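Local coordinates for tudor domain-containing protein 1 (Mus musculus, PDB 4B9W) that acts as a scaffold in germ cells, its Tudor domains binding arginine-methylated Piwi proteins so that piRNA pathways can silence transposable elements during spermatogenesis, at residues Q50-Y55 / W82-V87; A162-V165 / G171-V174. All coordinates share one frame; numbering follows the deposited sequence.

Contacts 1 and 2 come from the two parts of the third extended Tudor domain of this protein, an example of two small beta folds built into one reader of methylated arginine. Contact 1 sets the helix 41-57 against a strand of the five-stranded Tudor sheet; contact 2 lies in the beta hairpin 160-168/171-178 of the other, mixed sheet. Their centres are 28 Å apart, on opposite sides of the centre of the chain, and their nearest atoms stay about 12 Å from each other. The bound MILI peptide is met at contact 1, where Tyr83 packs on the dimethylarginine side chain; contact 2 is structural packing within the second sheet.

Contact 1: Q50-Y55 / W82-V87; sequences QSLADY and WYRALV
Leu52 and Arg84 both carry CG beside the backbone N and opposite the carbonyl carbon (chi1 -69° and -60°), and from helix and strand their side chains cross at about a right angle. The nearly extended second torsion of Leu52 (chi2 -167°) sends CD1 forward onto the strand, where it lies 3.6 Å from CG of Arg84. The same methyl also rests on the main chain, with Leu52 CD1 3.8 Å from Tyr83 C. One leucine branch thus does the touching, meeting the aliphatic root of the arginine and the peptide group before it.

Beyond that root the Arg84 chain bends at its third torsion, and its polar end is taken up by other partners: NH2 forms a salt bridge with Asp102, while NH1 is hydrogen-bonded to the carbonyl oxygens of Phe121 and Leu124. Several bonds therefore fix the guanidinium, and the apolar part of the same side chain remains to receive Leu52.

The strand presents its neighbours differently. Trp82 starts toward the helix, but its end turns away from 50-55, meets Phe75 edge-to-face and still touches Cys56 further along the helix. Tyr83 points away, bonds through OH to Asp79 and packs on the modified side chain of the peptide, consistent with a place in the aromatic cage of the Tudor domain. The axes of 50-55 and 82-87 approach to 7.7 Å and cross steeply. Leu48, earlier on helix 41-57, also touches Arg84, and strand 81-90 is the middle one of its sheet, lying between strands 71-76 and 96-100.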
ATOM      1  N   GLN A  50      26.461   1.082 -10.108  1.00 20.05           N
ATOM      2  CA  GLN A  50      27.374   1.591 -11.108  1.00 21.34           C
ATOM      3  C   GLN A  50      27.128   0.856 -12.427  1.00 20.93           C
ATOM      4  O   GLN A  50      26.989   1.478 -13.474  1.00 21.17           O
ATOM      5  CB  GLN A  50      28.825   1.429 -10.637  1.00 23.40           C
ATOM      6  CG  GLN A  50      29.850   1.807 -11.687  1.00 25.17           C
ATOM      7  CD  GLN A  50      29.595   3.175 -12.253  1.00 26.15           C
ATOM      8  OE1 GLN A  50      29.695   4.156 -11.527  1.00 29.22           O
ATOM      9  NE2 GLN A  50      29.241   3.255 -13.550  1.00 26.17           N
ATOM     10  N   SER A  51      27.039  -0.463 -12.373  1.00 21.49           N
ATOM     11  CA  SER A  51      26.808  -1.241 -13.584  1.00 22.04           C
ATOM     12  C   SER A  51      25.465  -0.906 -14.230  1.00 21.41           C
ATOM     13  O   SER A  51      25.346  -0.958 -15.449  1.00 21.93           O
ATOM     14  CB  SER A  51      26.904  -2.740 -13.307  1.00 22.40           C
ATOM     15  OG  SER A  51      28.248  -3.112 -13.056  1.00 24.22           O
ATOM     16  N   LEU A  52      24.464  -0.561 -13.418  1.00 20.55           N
ATOM     17  CA  LEU A  52      23.144  -0.180 -13.934  1.00 19.61           C
ATOM     18  C   LEU A  52      23.184   1.186 -14.590  1.00 19.07           C
ATOM     19  O   LEU A  52      22.430   1.431 -15.530  1.00 18.40           O
ATOM     20  CB  LEU A  52      22.070  -0.154 -12.823  1.00 19.71           C
ATOM     21  CG  LEU A  52      21.605  -1.468 -12.184  1.00 20.75           C
ATOM     22  CD1 LEU A  52      20.335  -1.241 -11.356  1.00 21.31           C
ATOM     23  CD2 LEU A  52      21.368  -2.567 -13.208  1.00 20.32           C
ATOM     24  N   ALA A  53      24.011   2.094 -14.063  1.00 18.87           N
ATOM     25  CA  ALA A  53      24.169   3.417 -14.681  1.00 19.31           C
ATOM     26  C   ALA A  53      24.731   3.281 -16.095  1.00 18.62           C
ATOM     27  O   ALA A  53      24.266   3.927 -17.021  1.00 19.02           O
ATOM     28  CB  ALA A  53      25.082   4.310 -13.849  1.00 19.65           C
ATOM     29  N   ASP A  54      25.747   2.454 -16.251  1.00 19.34           N
ATOM     30  CA  ASP A  54      26.385   2.255 -17.562  1.00 20.10           C
ATOM     31  C   ASP A  54      25.401   1.608 -18.527  1.00 18.95           C
ATOM     32  O   ASP A  54      25.197   2.092 -19.628  1.00 17.93           O
ATOM     33  CB  ASP A  54      27.651   1.402 -17.410  1.00 21.14           C
ATOM     34  CG  ASP A  54      28.676   2.033 -16.477  1.00 22.49           C
ATOM     35  OD1 ASP A  54      28.573   3.234 -16.174  1.00 24.59           O
ATOM     36  OD2 ASP A  54      29.592   1.327 -16.025  1.00 25.54           O
ATOM     37  N   TYR A  55      24.766   0.534 -18.069  1.00 19.62           N
ATOM     38  CA  TYR A  55      23.807  -0.225 -18.866  1.00 19.85           C
ATOM     39  C   TYR A  55      22.638   0.668 -19.272  1.00 20.92           C
ATOM     40  O   TYR A  55      22.250   0.683 -20.445  1.00 21.21           O
ATOM     41  CB  TYR A  55      23.322  -1.457 -18.072  1.00 19.89           C
ATOM     42  CG  TYR A  55      22.028  -2.066 -18.560  1.00 20.22           C
ATOM     43  CD1 TYR A  55      21.986  -2.853 -19.718  1.00 20.32           C
ATOM     44  CD2 TYR A  55      20.839  -1.861 -17.859  1.00 20.04           C
ATOM     45  CE1 TYR A  55      20.791  -3.400 -20.171  1.00 20.35           C
ATOM     46  CE2 TYR A  55      19.650  -2.411 -18.290  1.00 20.33           C
ATOM     47  CZ  TYR A  55      19.622  -3.174 -19.442  1.00 20.69           C
ATOM     48  OH  TYR A  55      18.429  -3.710 -19.860  1.00 21.16           O
ATOM     49  N   TRP A  82      19.613   5.391 -12.082  1.00 12.33           N
ATOM     50  CA  TRP A  82      18.779   4.199 -12.249  1.00 12.12           C
ATOM     51  C   TRP A  82      18.963   3.189 -11.120  1.00 12.08           C
ATOM     52  O   TRP A  82      20.060   3.000 -10.597  1.00 11.99           O
ATOM     53  CB  TRP A  82      19.054   3.590 -13.599  1.00 12.30           C
ATOM     54  CG  TRP A  82      18.644   4.518 -14.720  1.00 12.40           C
ATOM     55  CD1 TRP A  82      19.293   5.680 -15.159  1.00 12.46           C
ATOM     56  CD2 TRP A  82      17.451   4.409 -15.571  1.00 12.73           C
ATOM     57  NE1 TRP A  82      18.608   6.269 -16.185  1.00 12.57           N
ATOM     58  CE2 TRP A  82      17.495   5.563 -16.487  1.00 12.81           C
ATOM     59  CE3 TRP A  82      16.381   3.528 -15.643  1.00 12.65           C
ATOM     60  CZ2 TRP A  82      16.519   5.773 -17.448  1.00 12.74           C
ATOM     61  CZ3 TRP A  82      15.401   3.749 -16.621  1.00 12.89           C
ATOM     62  CH2 TRP A  82      15.478   4.837 -17.507  1.00 12.94           C
ATOM     63  N   TYR A  83      17.880   2.549 -10.695  1.00 11.13           N
ATOM     64  CA  TYR A  83      18.001   1.492  -9.703  1.00 10.91           C
ATOM     65  C   TYR A  83      17.094   0.321 -10.053  1.00 10.54           C
ATOM     66  O   TYR A  83      16.236   0.423 -10.924  1.00 10.16           O
ATOM     67  CB  TYR A  83      17.638   2.027  -8.318  1.00 11.33           C
ATOM     68  CG  TYR A  83      18.556   3.129  -7.838  1.00 11.64           C
ATOM     69  CD1 TYR A  83      19.751   2.826  -7.216  1.00 11.69           C
ATOM     70  CD2 TYR A  83      18.223   4.475  -8.027  1.00 12.08           C
ATOM     71  CE1 TYR A  83      20.607   3.816  -6.784  1.00 12.26           C
ATOM     72  CE2 TYR A  83      19.070   5.487  -7.588  1.00 12.44           C
ATOM     73  CZ  TYR A  83      20.257   5.146  -6.958  1.00 12.43           C
ATOM     74  OH  TYR A  83      21.121   6.121  -6.517  1.00 12.93           O
ATOM     75  N   ARG A  84      17.288  -0.781  -9.338  1.00 10.52           N
ATOM     76  CA  ARG A  84      16.448  -1.958  -9.475  1.00 10.80           C
ATOM     77  C   ARG A  84      15.073  -1.678  -8.894  1.00 10.53           C
ATOM     78  O   ARG A  84      14.944  -0.959  -7.902  1.00 10.42           O
ATOM     79  CB  ARG A  84      17.080  -3.149  -8.780  1.00 11.14           C
ATOM     80  CG  ARG A  84      18.453  -3.519  -9.345  1.00 11.28           C
ATOM     81  CD  ARG A  84      18.871  -4.899  -8.925  1.00 11.56           C
ATOM     82  NE  ARG A  84      19.186  -4.997  -7.496  1.00 11.80           N
ATOM     83  CZ  ARG A  84      19.542  -6.126  -6.894  1.00 11.89           C
ATOM     84  NH1 ARG A  84      19.620  -7.256  -7.584  1.00 11.83           N
ATOM     85  NH2 ARG A  84      19.800  -6.139  -5.586  1.00 12.01           N
ATOM     86  N   ALA A  85      14.050  -2.231  -9.533  1.00 10.31           N
ATOM     87  CA  ALA A  85      12.686  -1.989  -9.121  1.00 10.02           C
ATOM     88  C   ALA A  85      11.760  -3.137  -9.549  1.00 10.34           C
ATOM     89  O   ALA A  85      12.109  -3.948 -10.409  1.00  9.49           O
ATOM     90  CB  ALA A  85      12.219  -0.674  -9.710  1.00  9.90           C
ATOM     91  N   LEU A  86      10.598  -3.212  -8.882  1.00 10.92           N
ATOM     92  CA  LEU A  86       9.482  -4.051  -9.256  1.00 11.37           C
ATOM     93  C   LEU A  86       8.276  -3.162  -9.558  1.00 11.88           C
ATOM     94  O   LEU A  86       7.993  -2.188  -8.833  1.00 11.59           O
ATOM     95  CB  LEU A  86       9.111  -5.027  -8.118  1.00 11.84           C
ATOM     96  CG  LEU A  86       9.989  -6.237  -7.819  1.00 11.68           C
ATOM     97  CD1 LEU A  86       9.592  -6.843  -6.462  1.00 11.72           C
ATOM     98  CD2 LEU A  86       9.921  -7.292  -8.930  1.00 11.78           C
ATOM     99  N   VAL A  87       7.548  -3.509 -10.619  1.00 12.13           N
ATOM    100  CA  VAL A  87       6.300  -2.836 -10.942  1.00 12.36           C
ATOM    101  C   VAL A  87       5.266  -3.116  -9.833  1.00 13.11           C
ATOM    102  O   VAL A  87       4.913  -4.271  -9.554  1.00 13.29           O
ATOM    103  CB  VAL A  87       5.789  -3.274 -12.330  1.00 12.21           C
ATOM    104  CG1 VAL A  87       4.409  -2.697 -12.629  1.00 12.40           C
ATOM    105  CG2 VAL A  87       6.792  -2.866 -13.403  1.00 11.62           C
TER

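Contact 2: A162-V165 / G171-V174; sequences ARVV and GVGV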
ATOM      1  N   ALA A 162      20.865  -4.791  14.880  1.00 13.64           N
ATOM      2  CA  ALA A 162      19.536  -5.384  14.725  1.00 14.30           C
ATOM      3  C   ALA A 162      19.624  -6.844  15.105  1.00 14.67           C
ATOM      4  O   ALA A 162      20.533  -7.556  14.673  1.00 14.36           O
ATOM      5  CB  ALA A 162      19.019  -5.235  13.298  1.00 13.97           C
ATOM      6  N   ARG A 163      18.684  -7.274  15.927  1.00 15.27           N
ATOM      7  CA  ARG A 163      18.497  -8.672  16.207  1.00 16.44           C
ATOM      8  C   ARG A 163      17.194  -9.113  15.533  1.00 16.06           C
ATOM      9  O   ARG A 163      16.130  -8.557  15.769  1.00 15.91           O
ATOM     10  CB  ARG A 163      18.454  -8.934  17.701  1.00 18.20           C
ATOM     11  CG  ARG A 163      18.532 -10.405  18.018  1.00 20.54           C
ATOM     12  CD  ARG A 163      18.843 -10.646  19.483  1.00 22.29           C
ATOM     13  NE  ARG A 163      17.697 -10.366  20.318  1.00 23.28           N
ATOM     14  CZ  ARG A 163      16.628 -11.155  20.434  1.00 27.09           C
ATOM     15  NH1 ARG A 163      16.532 -12.288  19.738  1.00 29.13           N
ATOM     16  NH2 ARG A 163      15.625 -10.807  21.243  1.00 27.95           N
ATOM     17  N   VAL A 164      17.311 -10.090  14.655  1.00 16.26           N
ATOM     18  CA  VAL A 164      16.201 -10.561  13.842  1.00 16.86           C
ATOM     19  C   VAL A 164      15.364 -11.505  14.734  1.00 17.41           C
ATOM     20  O   VAL A 164      15.716 -12.638  14.904  1.00 19.53           O
ATOM     21  CB  VAL A 164      16.754 -11.244  12.547  1.00 16.38           C
ATOM     22  CG1 VAL A 164      15.642 -11.745  11.642  1.00 15.72           C
ATOM     23  CG2 VAL A 164      17.661 -10.292  11.765  1.00 15.76           C
ATOM     24  N   VAL A 165      14.274 -11.027  15.320  1.00 18.22           N
ATOM     25  CA  VAL A 165      13.494 -11.822  16.296  1.00 18.61           C
ATOM     26  C   VAL A 165      12.456 -12.704  15.598  1.00 19.37           C
ATOM     27  O   VAL A 165      12.225 -13.846  16.008  1.00 17.45           O
ATOM     28  CB  VAL A 165      12.793 -10.904  17.343  1.00 18.47           C
ATOM     29  CG1 VAL A 165      11.882 -11.690  18.291  1.00 18.16           C
ATOM     30  CG2 VAL A 165      13.831 -10.118  18.135  1.00 18.85           C
ATOM     31  N   GLY A 171       8.855  -9.691   5.308  1.00 29.20           N
ATOM     32  CA  GLY A 171       9.860  -8.898   6.048  1.00 25.84           C
ATOM     33  C   GLY A 171      10.314  -9.476   7.377  1.00 22.75           C
ATOM     34  O   GLY A 171      10.147 -10.659   7.614  1.00 22.68           O
ATOM     35  N   VAL A 172      10.901  -8.636   8.235  1.00 19.54           N
ATOM     36  CA  VAL A 172      11.418  -9.063   9.534  1.00 17.94           C
ATOM     37  C   VAL A 172      11.084  -8.112  10.709  1.00 17.38           C
ATOM     38  O   VAL A 172      11.196  -6.884  10.594  1.00 16.00           O
ATOM     39  CB  VAL A 172      12.959  -9.303   9.477  1.00 17.53           C
ATOM     40  CG1 VAL A 172      13.331 -10.232   8.330  1.00 17.65           C
ATOM     41  CG2 VAL A 172      13.733  -8.005   9.357  1.00 17.23           C
ATOM     42  N   GLY A 173      10.671  -8.701  11.837  1.00 17.34           N
ATOM     43  CA  GLY A 173      10.495  -7.983  13.097  1.00 16.31           C
ATOM     44  C   GLY A 173      11.830  -7.962  13.835  1.00 15.90           C
ATOM     45  O   GLY A 173      12.441  -9.009  14.049  1.00 16.41           O
ATOM     46  N   VAL A 174      12.293  -6.779  14.215  1.00 14.88           N
ATOM     47  CA  VAL A 174      13.623  -6.620  14.810  1.00 14.22           C
ATOM     48  C   VAL A 174      13.574  -5.872  16.126  1.00 14.58           C
ATOM     49  O   VAL A 174      12.651  -5.093  16.390  1.00 13.84           O
ATOM     50  CB  VAL A 174      14.590  -5.838  13.886  1.00 13.89           C
ATOM     51  CG1 VAL A 174      14.845  -6.607  12.597  1.00 12.81           C
ATOM     52  CG2 VAL A 174      14.037  -4.439  13.601  1.00 13.49           C
TER
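One face of the Arg163 guanidinium carries Val165 CG2, 3.5 Å above the plane and displaced toward the rim, two residues along the same strand. The polar end of Arg163 leads away from the partner strand to a salt bridge of NH1 with Asp16. The two segments belong to a beta hairpin, strands 160-168 and 171-178, within the mixed sheet of the staphylococcal-nuclease-like (OB-fold) part of an extended Tudor domain.

Val164 and Val174 are an antiparallel non-hydrogen-bonded pair, their CA atoms 4.8 Å apart. As such a pair requires, bonds close the ladder at its flanks: Val165 N donates to Gly173 O at 3.0 Å, and Arg163 bonds through its backbone to Glu175. The axes of the two segments make an angle of 113°, so the pair is markedly twisted or bent here.

Apolar contacts run obliquely between the strands. Val164 CG1 lies 4.2 Å from Val172 CB, and Ala162 CB is 4.4 Å from Val174 CG1. Phe13 touches both Val164 and Val172, whereas Phe32, from strand 31-36, packs on Val174. Arg163 O is met by a carbon donor: the CA-H of Val174 makes a bent CA-H...O contact with Arg163 O, with CA and O 3.3 Å apart and an angle of 136° at the hydrogen.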